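Local structure of prolyl-tRNA synthetase (Naegleria fowleri, 6UYH) at residues H171-S176 with Q262-N267; G216-T221 with S239-Q244; G288-P293 with C374-G379; V295-V300 with R353-R358. The protein probably attaches proline to its cognate tRNA in an ATP-dependent reaction, as a class II aminoacyl-tRNA synthetase, and binds halofuginone together with an ATP analogue. All coordinates share one frame; numbering follows the deposited sequence. Where two conformers were deposited one is given.

Contact 1: H171-S176 with Q262-N267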
# COMPACT_ATOMS: atom_id res chain seq x y z
N HIS A 171 -14.29 0.23 7.93
CA HIS A 171 -15.42 -0.55 8.45
C HIS A 171 -15.40 -0.40 9.96
O HIS A 171 -14.45 -0.85 10.61
CB HIS A 171 -15.29 -2.02 8.04
CG HIS A 171 -15.32 -2.25 6.56
ND1 HIS A 171 -16.46 -2.64 5.89
CD2 HIS A 171 -14.35 -2.13 5.62
CE1 HIS A 171 -16.19 -2.75 4.61
NE2 HIS A 171 -14.92 -2.45 4.41
N SER A 172 -16.43 0.23 10.52
CA SER A 172 -16.47 0.48 11.96
C SER A 172 -17.72 -0.13 12.57
O SER A 172 -18.76 -0.25 11.92
CB SER A 172 -16.44 1.98 12.25
OG SER A 172 -15.21 2.53 11.82
N ALA A 173 -17.60 -0.52 13.84
CA ALA A 173 -18.70 -1.06 14.63
C ALA A 173 -18.80 -0.31 15.95
O ALA A 173 -17.77 -0.01 16.57
CB ALA A 173 -18.49 -2.56 14.90
N PHE A 174 -20.03 -0.05 16.40
CA PHE A 174 -20.30 0.78 17.57
C PHE A 174 -21.38 0.14 18.42
O PHE A 174 -22.20 -0.66 17.94
CB PHE A 174 -20.76 2.19 17.19
CG PHE A 174 -19.78 2.93 16.32
CD1 PHE A 174 -18.84 3.78 16.89
CD2 PHE A 174 -19.81 2.79 14.95
CE1 PHE A 174 -17.95 4.48 16.10
CE2 PHE A 174 -18.91 3.48 14.15
CZ PHE A 174 -17.98 4.33 14.73
N LYS A 175 -21.42 0.54 19.69
CA LYS A 175 -22.48 0.07 20.57
C LYS A 175 -23.79 0.83 20.37
O LYS A 175 -24.84 0.31 20.75
CB LYS A 175 -22.04 0.17 22.03
CG LYS A 175 -21.91 1.59 22.56
CD LYS A 175 -21.46 1.60 24.02
CE LYS A 175 -21.29 3.02 24.54
NZ LYS A 175 -20.66 3.04 25.89
N SER A 176 -23.76 2.02 19.76
CA SER A 176 -24.96 2.84 19.65
C SER A 176 -25.04 3.49 18.28
O SER A 176 -24.04 3.65 17.58
CB SER A 176 -25.00 3.92 20.73
OG SER A 176 -23.96 4.86 20.51
N GLN A 262 -27.01 -7.18 22.31
CA GLN A 262 -27.46 -6.26 21.28
C GLN A 262 -26.60 -6.43 20.04
O GLN A 262 -25.46 -6.88 20.11
CB GLN A 262 -27.39 -4.80 21.77
CG GLN A 262 -28.11 -4.56 23.09
CD GLN A 262 -27.89 -3.16 23.63
OE1 GLN A 262 -27.09 -2.39 23.09
NE2 GLN A 262 -28.60 -2.82 24.70
N PHE A 263 -27.18 -6.07 18.89
CA PHE A 263 -26.46 -6.05 17.63
C PHE A 263 -25.67 -4.76 17.50
O PHE A 263 -26.17 -3.68 17.84
CB PHE A 263 -27.42 -6.19 16.46
CG PHE A 263 -28.06 -7.54 16.35
CD1 PHE A 263 -27.34 -8.62 15.89
CD2 PHE A 263 -29.40 -7.71 16.67
CE1 PHE A 263 -27.92 -9.87 15.78
CE2 PHE A 263 -30.00 -8.95 16.55
CZ PHE A 263 -29.26 -10.03 16.11
N ALA A 264 -24.44 -4.86 17.01
CA ALA A 264 -23.62 -3.68 16.82
C ALA A 264 -24.19 -2.81 15.70
O ALA A 264 -24.82 -3.29 14.76
CB ALA A 264 -22.17 -4.06 16.47
N TYR A 265 -23.96 -1.50 15.82
CA TYR A 265 -24.20 -0.57 14.73
C TYR A 265 -22.92 -0.44 13.92
O TYR A 265 -21.82 -0.38 14.49
CB TYR A 265 -24.63 0.79 15.27
CG TYR A 265 -26.03 0.76 15.85
CD1 TYR A 265 -27.12 1.17 15.09
CD2 TYR A 265 -26.26 0.29 17.13
CE1 TYR A 265 -28.41 1.14 15.61
CE2 TYR A 265 -27.55 0.25 17.66
CZ TYR A 265 -28.61 0.67 16.88
OH TYR A 265 -29.89 0.64 17.39
N GLN A 266 -23.05 -0.44 12.60
CA GLN A 266 -21.88 -0.42 11.72
C GLN A 266 -21.97 0.68 10.68
O GLN A 266 -23.06 1.10 10.28
CB GLN A 266 -21.68 -1.74 10.99
CG GLN A 266 -21.25 -2.88 11.89
CD GLN A 266 -21.27 -4.20 11.16
OE1 GLN A 266 -22.30 -4.87 11.11
NE2 GLN A 266 -20.14 -4.56 10.56
N ASN A 267 -20.79 1.14 10.25
CA ASN A 267 -20.61 1.99 9.09
C ASN A 267 -19.58 1.35 8.17
O ASN A 267 -18.75 0.54 8.61
CB ASN A 267 -20.08 3.39 9.46
CG ASN A 267 -20.95 4.11 10.45
OD1 ASN A 267 -22.18 3.92 10.50
ND2 ASN A 267 -20.33 4.98 11.23
O HOH W 1 -18.48 -2.29 9.72
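Two neighbouring antiparallel strands of the class II synthetase catalytic core, 164-174 and 261-272, pair here, their short axes 4.6 Å apart and their directions 160° from each other. Ser172 and Asn267 form a hydrogen-bonded pair: Ser172 N to Asn267 O and Asn267 N to Ser172 O both measure 3.0 Å. Phe174 and Tyr265 form the next such pair, with Phe174 N 2.6 Å from Tyr265 O and Tyr265 N 2.9 Å from Phe174 O. Between them Ala173 and Gln266 make the non-hydrogen-bonded pair, where CB of Ala173 meets CG of Gln266. Ser172, Phe174, Tyr265 and Asn267 share one face of the sheet, under helix 177-198. There the Asn267 side chain crosses that of Phe174 at about a right angle, the amide and ring planes 46° apart, with Asn267 ND2 3.6 Å from Phe174 CE2 and bonded to Ala180 O and Glu183 OE1. The Tyr265 ring meets the backbone of Ser176, the N-cap of helix 177-198, obliquely, its CD2 3.6 Å from Ser176 C. His171, whose ND1 bonds Tyr125 OH, touches halofuginone, so the pairing starts at the inhibitor pocket. On the Ala173 face a water donates to Ser172 O and accepts from Gln266 NE2 at 2.9 Å.

Contact 2: G216-T221 with S239-Q244. With HFG (7-bromo-6-chloro-3-{3-[(2R,3S)-3-hydroxypiperidin-2-yl]-2-oxopropyl}quinazolin-4(3H)-one), chain D.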
# COMPACT_ATOMS: atom_id res chain seq x y z
N GLY A 216 -27.30 -2.44 1.22
CA GLY A 216 -27.07 -2.84 2.59
C GLY A 216 -27.07 -1.73 3.62
O GLY A 216 -26.89 -2.02 4.80
N ALA A 217 -27.28 -0.48 3.22
CA ALA A 217 -27.16 0.64 4.15
C ALA A 217 -28.53 1.15 4.59
O ALA A 217 -29.50 1.08 3.84
CB ALA A 217 -26.36 1.79 3.54
N ASP A 218 -28.59 1.64 5.83
CA ASP A 218 -29.75 2.43 6.23
C ASP A 218 -29.78 3.75 5.49
O ASP A 218 -30.84 4.17 5.01
CB ASP A 218 -29.74 2.66 7.74
CG ASP A 218 -30.32 1.48 8.52
OD1 ASP A 218 -30.94 0.59 7.88
OD2 ASP A 218 -30.16 1.44 9.75
N TYR A 219 -28.64 4.43 5.37
CA TYR A 219 -28.55 5.61 4.54
C TYR A 219 -27.11 5.78 4.06
O TYR A 219 -26.17 5.32 4.71
CB TYR A 219 -29.02 6.87 5.27
CG TYR A 219 -28.19 7.29 6.46
CD1 TYR A 219 -28.57 6.96 7.76
CD2 TYR A 219 -27.04 8.06 6.30
CE1 TYR A 219 -27.83 7.35 8.86
CE2 TYR A 219 -26.27 8.44 7.39
CZ TYR A 219 -26.68 8.09 8.66
OH TYR A 219 -25.93 8.49 9.74
N THR A 220 -26.96 6.44 2.91
CA THR A 220 -25.68 6.62 2.24
C THR A 220 -25.43 8.10 2.04
O THR A 220 -26.30 8.82 1.53
CB THR A 220 -25.66 5.89 0.89
OG1 THR A 220 -25.75 4.48 1.10
CG2 THR A 220 -24.38 6.20 0.13
N THR A 221 -24.24 8.57 2.43
CA THR A 221 -23.84 9.94 2.15
C THR A 221 -22.74 9.93 1.10
O THR A 221 -22.04 8.94 0.92
CB THR A 221 -23.36 10.69 3.42
OG1 THR A 221 -22.14 10.11 3.91
CG2 THR A 221 -24.44 10.64 4.52
N SER A 239 -19.92 7.37 2.24
CA SER A 239 -19.88 7.03 3.66
C SER A 239 -21.27 6.56 4.10
O SER A 239 -22.22 7.34 4.09
CB SER A 239 -19.40 8.23 4.48
OG SER A 239 -19.28 7.91 5.86
N HIS A 240 -21.37 5.28 4.47
CA HIS A 240 -22.64 4.62 4.77
C HIS A 240 -22.83 4.45 6.26
O HIS A 240 -21.90 4.06 6.97
CB HIS A 240 -22.70 3.20 4.18
CG HIS A 240 -22.37 3.10 2.73
ND1 HIS A 240 -23.26 3.49 1.75
CD2 HIS A 240 -21.29 2.61 2.09
CE1 HIS A 240 -22.72 3.27 0.57
NE2 HIS A 240 -21.52 2.73 0.75
N HIS A 241 -24.06 4.67 6.73
CA HIS A 241 -24.51 4.07 7.98
C HIS A 241 -25.22 2.76 7.64
O HIS A 241 -26.23 2.75 6.93
CB HIS A 241 -25.43 4.99 8.77
CG HIS A 241 -25.93 4.38 10.04
ND1 HIS A 241 -25.09 3.82 10.98
CD2 HIS A 241 -27.19 4.23 10.53
CE1 HIS A 241 -25.80 3.35 11.99
NE2 HIS A 241 -27.08 3.59 11.74
N LEU A 242 -24.67 1.65 8.13
CA LEU A 242 -25.21 0.33 7.83
C LEU A 242 -26.24 -0.12 8.86
O LEU A 242 -26.88 -1.16 8.67
CB LEU A 242 -24.07 -0.70 7.73
CG LEU A 242 -22.92 -0.39 6.76
CD1 LEU A 242 -21.82 -1.46 6.89
CD2 LEU A 242 -23.41 -0.30 5.31
N GLY A 243 -26.45 0.67 9.91
CA GLY A 243 -27.36 0.28 10.96
C GLY A 243 -26.95 -1.05 11.55
O GLY A 243 -25.77 -1.31 11.79
N GLN A 244 -27.95 -1.91 11.76
CA GLN A 244 -27.73 -3.28 12.21
C GLN A 244 -27.97 -4.29 11.10
O GLN A 244 -28.14 -5.48 11.37
CB GLN A 244 -28.61 -3.58 13.42
CG GLN A 244 -28.33 -2.67 14.62
CD GLN A 244 -29.35 -2.82 15.73
OE1 GLN A 244 -30.55 -2.95 15.46
NE2 GLN A 244 -28.89 -2.82 16.97
O4' HFG D . -18.81 -1.60 -2.01
C21 HFG D . -19.92 -1.19 -1.72
C3' HFG D . -20.23 -0.61 -0.36
C2' HFG D . -19.04 0.00 0.39
N1' HFG D . -18.04 -1.00 0.78
C6' HFG D . -16.99 -0.43 1.63
C5' HFG D . -16.26 0.69 0.94
C4' HFG D . -17.25 1.75 0.44
C39 HFG D . -18.34 1.12 -0.40
O7' HFG D . -19.30 2.12 -0.78
C1' HFG D . -21.08 -1.26 -2.73
N3 HFG D . -20.85 -2.28 -3.76
C4 HFG D . -20.89 -3.61 -3.37
O11 HFG D . -21.15 -3.93 -2.22
C10 HFG D . -20.55 -4.55 -4.44
C5 HFG D . -20.56 -5.92 -4.21
C2 HFG D . -20.53 -1.90 -5.03
N1 HFG D . -20.20 -2.69 -6.00
C9 HFG D . -20.19 -4.06 -5.70
C8 HFG D . -19.80 -4.94 -6.70
C7 HFG D . -19.79 -6.30 -6.44
BR1 HFG D . -19.14 -7.46 -7.79
C6 HFG D . -20.19 -6.79 -5.22
CL1 HFG D . -20.31 -8.50 -4.93
O HOH W 2 -30.66 -1.25 10.89
O HOH W 3 -29.79 2.68 11.93
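This is an antiparallel beta-hairpin contact in the class II catalytic core, joining strands 219-227 and 232-243 and carrying one wall residue of the halofuginone pocket. Thr221 and Ser239 form a hydrogen-bonded pair, with Ser239 O held twice: by Thr221 N, and by Thr221 OG1 at 2.8 Å, which lies in the carbonyl plane on a lone pair. The hydroxyl gets there because OG1 stands between the backbone N and the carbonyl carbon (chi1 67°). In the non-hydrogen-bonded pair, Thr220 and His240 run side by side, and Thr220 OG1 meets His240 ND1 at the ring edge, 2.8 Å away in a hydrogen bond. At the far edge His240 NE2 donates to O7' of halofuginone, also at 2.8 Å; Thr220 OG1, also bonded to Phe214 N, probably fixes the rotation of the imidazole that donates to this piperidine hydroxyl. Asp218 and Tyr219 both face His241, a classic beta bulge, their N atoms making weak bonds to His241 O. His241 CB stands over one face of the Tyr219 ring in a CH-pi contact, 3.6 Å from the ring centroid and offset toward the rim. A water links Asp218 OD2 to His241 NE2, while Asp218 OD1 bonds Asn245 ND2 and His241 ND1 bonds Asn267 OD1. Helix 177-198 covers the face of Tyr219, Thr221 and His241, and strand 261-272 flanks strand 232-243 on its other edge.

Contact 3: G288-P293 with C374-G379. With EDO (1,2-ethanediol), chain B.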
# COMPACT_ATOMS: atom_id res chain seq x y z
N GLY A 288 -1.76 20.86 -20.80
CA GLY A 288 -1.52 19.60 -20.14
C GLY A 288 -1.98 19.56 -18.70
O GLY A 288 -3.01 20.16 -18.34
N MET A 289 -1.23 18.86 -17.86
CA MET A 289 -1.57 18.70 -16.46
C MET A 289 -1.45 20.02 -15.70
O MET A 289 -0.60 20.85 -16.01
CB MET A 289 -0.65 17.64 -15.84
CG MET A 289 -0.99 17.25 -14.42
SD MET A 289 -2.50 16.27 -14.31
CE MET A 289 -2.03 14.81 -15.25
N VAL A 290 -2.30 20.19 -14.68
CA VAL A 290 -2.19 21.32 -13.75
C VAL A 290 -2.32 20.73 -12.35
O VAL A 290 -3.42 20.36 -11.92
CB VAL A 290 -3.25 22.40 -13.98
CG1 VAL A 290 -3.04 23.57 -13.00
CG2 VAL A 290 -3.19 22.93 -15.42
N LEU A 291 -1.18 20.62 -11.62
CA LEU A 291 -1.20 19.87 -10.36
C LEU A 291 -1.46 20.79 -9.17
O LEU A 291 -0.75 21.78 -8.99
CB LEU A 291 0.13 19.16 -10.15
CG LEU A 291 0.42 18.02 -11.12
CD1 LEU A 291 1.91 17.66 -11.13
CD2 LEU A 291 -0.44 16.82 -10.77
N PRO A 292 -2.45 20.49 -8.33
CA PRO A 292 -2.58 21.19 -7.06
C PRO A 292 -1.30 21.03 -6.26
O PRO A 292 -0.76 19.92 -6.17
CB PRO A 292 -3.76 20.48 -6.37
CG PRO A 292 -4.46 19.72 -7.46
CD PRO A 292 -3.39 19.36 -8.44
N PRO A 293 -0.76 22.12 -5.71
CA PRO A 293 0.58 22.06 -5.10
C PRO A 293 0.76 20.97 -4.04
O PRO A 293 1.86 20.41 -3.92
CB PRO A 293 0.75 23.46 -4.50
CG PRO A 293 -0.04 24.34 -5.43
CD PRO A 293 -1.23 23.51 -5.87
N CYS A 374 6.48 32.09 -12.56
CA CYS A 374 5.36 31.85 -13.46
C CYS A 374 4.50 30.75 -12.86
O CYS A 374 5.00 29.66 -12.58
CB CYS A 374 5.83 31.45 -14.86
SG CYS A 374 4.48 31.20 -16.05
N ARG A 375 3.22 31.04 -12.64
CA ARG A 375 2.30 30.09 -12.03
C ARG A 375 1.51 29.35 -13.10
O ARG A 375 0.97 29.97 -14.03
CB ARG A 375 1.36 30.79 -11.04
CG ARG A 375 0.60 31.99 -11.57
CD ARG A 375 -0.13 32.69 -10.44
NE ARG A 375 -1.30 31.93 -10.00
CZ ARG A 375 -2.14 32.33 -9.05
NH1 ARG A 375 -1.93 33.48 -8.42
NH2 ARG A 375 -3.18 31.58 -8.72
N ARG A 376 1.45 28.02 -12.97
CA ARG A 376 0.92 27.14 -14.01
C ARG A 376 -0.58 27.31 -14.22
O ARG A 376 -1.07 27.16 -15.34
CB ARG A 376 1.24 25.69 -13.63
CG ARG A 376 0.68 24.62 -14.56
CD ARG A 376 1.34 24.63 -15.94
NE ARG A 376 0.77 23.57 -16.76
CZ ARG A 376 -0.29 23.73 -17.55
NH1 ARG A 376 -0.89 24.91 -17.65
NH2 ARG A 376 -0.75 22.69 -18.24
N ASP A 377 -1.33 27.61 -13.16
CA ASP A 377 -2.79 27.60 -13.27
C ASP A 377 -3.30 28.75 -14.13
O ASP A 377 -4.20 28.56 -14.95
CB ASP A 377 -3.42 27.61 -11.89
CG ASP A 377 -3.11 28.87 -11.12
OD1 ASP A 377 -2.02 29.45 -11.33
OD2 ASP A 377 -3.97 29.27 -10.30
N THR A 378 -2.74 29.96 -13.96
CA THR A 378 -3.15 31.11 -14.76
C THR A 378 -2.14 31.51 -15.82
O THR A 378 -2.49 32.29 -16.72
CB THR A 378 -3.42 32.33 -13.87
OG1 THR A 378 -2.21 32.74 -13.23
CG2 THR A 378 -4.47 32.01 -12.81
N GLY A 379 -0.90 31.03 -15.74
CA GLY A 379 0.14 31.49 -16.64
C GLY A 379 0.77 32.82 -16.27
O GLY A 379 1.69 33.26 -16.97
C1 EDO B . 1.54 36.59 -7.21
O1 EDO B . 0.96 37.86 -6.91
C2 EDO B . 1.00 36.08 -8.54
O2 EDO B . -0.42 35.95 -8.42
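The Arg376 guanidinium has Val290 CG2 over one face, 3.6 Å above the plane and offset toward the rim, while Gly288 CA lies in plane at its edge. The closest carbon pair here is Val290 CG2 to Arg376 CZ, 3.7 Å. Met289 O approaches the same group obliquely, 2.9 Å from Arg376 NH2. The bend at chi2 (69°) brings the guanidinium over Val290 CG2 and beside Met289 O, and its charge is met by a salt bridge from NH1 to Asp285, with NE bonded to Glu351 O. The second flat group, the Arg375 guanidinium, is gripped at its edge by Asp377. NE reaches OD1 at 2.9 Å, nearly straight at 173°, and NH2 reaches OD2, each oxygen using its syn lone pair, a side-on bidentate salt bridge. Arg375 ends strand 370-375 of the anticodon-binding domain, and Arg376 and Asp377 lie in the turn to strand 381-385, in which Gly379 N bonds Arg375 O. Residues 288-290, in the loop after helix 274-283, pack against that turn; Val290 CG1 lies 4.0 Å from Asp377 CA, and Met405 of helix 391-415 touches Val290 as well. Arg375 NH1 donates to O2 of an ethanediol, probably from the crystallisation liquor, 2.9 Å away.

Contact 4: V295-V300 with R353-R358. With EDO (1,2-ethanediol), chain R.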
# COMPACT_ATOMS: atom_id res chain seq x y z
N VAL A 295 -0.28 17.95 -3.91
CA VAL A 295 -0.07 16.60 -4.43
C VAL A 295 0.88 16.59 -5.62
O VAL A 295 0.99 15.58 -6.31
CB VAL A 295 -1.40 15.91 -4.78
CG1 VAL A 295 -2.29 15.82 -3.54
CG2 VAL A 295 -2.12 16.64 -5.92
N ALA A 296 1.58 17.69 -5.87
CA ALA A 296 2.47 17.79 -7.03
C ALA A 296 3.80 17.10 -6.74
O ALA A 296 4.49 17.48 -5.80
CB ALA A 296 2.70 19.25 -7.40
N PHE A 297 4.17 16.13 -7.59
CA PHE A 297 5.44 15.42 -7.41
C PHE A 297 6.61 16.40 -7.35
O PHE A 297 7.59 16.18 -6.62
CB PHE A 297 5.65 14.41 -8.55
CG PHE A 297 6.01 15.06 -9.85
CD1 PHE A 297 7.33 15.16 -10.26
CD2 PHE A 297 5.02 15.62 -10.66
CE1 PHE A 297 7.67 15.79 -11.45
CE2 PHE A 297 5.34 16.25 -11.85
CZ PHE A 297 6.67 16.34 -12.25
N CYS A 298 6.52 17.47 -8.13
CA CYS A 298 7.45 18.59 -8.06
C CYS A 298 6.62 19.85 -7.93
O CYS A 298 5.75 20.10 -8.77
CB CYS A 298 8.35 18.64 -9.31
SG CYS A 298 9.36 20.14 -9.44
N GLN A 299 6.87 20.63 -6.89
CA GLN A 299 6.09 21.86 -6.70
C GLN A 299 6.71 23.05 -7.40
O GLN A 299 5.98 23.93 -7.88
CB GLN A 299 5.95 22.16 -5.21
CG GLN A 299 5.20 21.07 -4.45
CD GLN A 299 5.32 21.27 -2.96
OE1 GLN A 299 6.42 21.29 -2.41
NE2 GLN A 299 4.19 21.43 -2.29
N VAL A 300 8.04 23.12 -7.45
CA VAL A 300 8.75 24.26 -8.02
C VAL A 300 9.88 23.72 -8.87
O VAL A 300 10.67 22.89 -8.41
CB VAL A 300 9.32 25.20 -6.93
CG1 VAL A 300 10.02 26.39 -7.57
CG2 VAL A 300 8.22 25.66 -5.97
N ARG A 353 3.75 18.44 -17.62
CA ARG A 353 3.71 17.50 -16.51
C ARG A 353 3.04 18.08 -15.27
O ARG A 353 2.82 17.35 -14.30
CB ARG A 353 5.14 17.03 -16.21
CG ARG A 353 5.68 16.15 -17.33
CD ARG A 353 7.20 16.02 -17.33
NE ARG A 353 7.66 15.01 -18.27
CZ ARG A 353 7.72 15.17 -19.60
NH1 ARG A 353 7.36 16.32 -20.15
NH2 ARG A 353 8.14 14.18 -20.37
N GLY A 354 2.70 19.37 -15.28
CA GLY A 354 1.81 19.93 -14.28
C GLY A 354 2.46 20.70 -13.17
O GLY A 354 1.76 21.09 -12.23
N VAL A 355 3.77 20.96 -13.24
CA VAL A 355 4.45 21.61 -12.11
C VAL A 355 3.81 22.96 -11.82
O VAL A 355 3.69 23.80 -12.74
CB VAL A 355 5.95 21.75 -12.41
CG1 VAL A 355 6.63 22.54 -11.31
CG2 VAL A 355 6.59 20.36 -12.54
N PRO A 356 3.38 23.24 -10.59
CA PRO A 356 2.59 24.47 -10.35
C PRO A 356 3.40 25.76 -10.42
O PRO A 356 2.83 26.79 -10.79
CB PRO A 356 1.99 24.24 -8.96
CG PRO A 356 2.73 23.08 -8.37
CD PRO A 356 3.21 22.25 -9.51
N LEU A 357 4.69 25.76 -10.09
CA LEU A 357 5.42 27.02 -10.06
C LEU A 357 6.78 26.85 -10.72
O LEU A 357 7.49 25.88 -10.45
CB LEU A 357 5.60 27.52 -8.63
CG LEU A 357 6.31 28.86 -8.43
CD1 LEU A 357 5.52 30.03 -9.06
CD2 LEU A 357 6.55 29.11 -6.95
N ARG A 358 7.13 27.79 -11.59
CA ARG A 358 8.43 27.83 -12.24
C ARG A 358 9.18 29.09 -11.81
O ARG A 358 8.60 30.18 -11.76
CB ARG A 358 8.28 27.80 -13.76
CG ARG A 358 9.56 28.02 -14.54
CD ARG A 358 9.32 27.84 -16.04
NE ARG A 358 8.73 29.01 -16.69
CZ ARG A 358 7.62 28.99 -17.42
NH1 ARG A 358 6.95 27.85 -17.61
NH2 ARG A 358 7.17 30.11 -17.97
C1 EDO R . 6.16 22.32 1.28
O1 EDO R . 5.56 22.63 2.54
C2 EDO R . 5.45 21.11 0.68
O2 EDO R . 4.06 21.41 0.55
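Val355 reaches across to the 295-300 loop from CB outward: CB lies 4.0 Å from Cys298 O, branch CG1 comes closer to the same oxygen at 3.6 Å and also nears Gln299 O, and branch CG2 meets Phe297 CZ at 4.0 Å and Cys298 CB. With CG1 anti to the backbone N (chi1 174°), CG1 turns to the carbonyls of Cys298 and Gln299 and CG2 to the Phe297 ring. The Phe297 side chain crosses Val355 at about a right angle, and Arg353 O lies at the edge of the Phe297 ring, near its plane, next to CE2. Pro356 follows beside it: its CD packs on Ala296 CB at 3.7 Å and lies 3.4 Å from Cys298 O, which is buried with no hydrogen-bond partner. CG of Pro356 lies 3.4 Å from Gln299 O. That oxygen also accepts a weak bond from Leu357 N, 3.1 Å at 135°, as strands 300-304 and 357-361 begin their parallel pairing. Val300 and Leu357 form the first bridge, their side chains side by side with Val300 CG2 4.0 Å from Leu357 CD2. Gly354, with positive phi, closes helix 343-353 in a Schellman motif. These are neighbouring inner strands of the anticodon-binding domain's five-stranded mixed sheet: helix 391-415 packs on Val300 and Leu357, strand 333-335 flanks strand 300-304, and strand 370-375 flanks strand 357-361.

The four contacts fall into two groups on opposite sides of the chain's centre. Contacts 1 and 2, centres 11 Å apart, lie in the catalytic core, where strands 232-243 and 261-272 are neighbours; along the chain contact 2 falls within the span between the segments of contact 1. They meet through Gln266 O and Leu242 N, 2.7 Å apart, probably a hydrogen bond. Contacts 3 and 4 follow later, contact 4 within the span of contact 3, with centres 7 Å apart and neighbouring strands 357-361 and 370-375 of the anticodon-binding domain. Centres of contacts in different groups lie about 39 to 44 Å apart, their nearest atoms about 20 Å or more, consistent with separate catalytic and anticodon-binding modules.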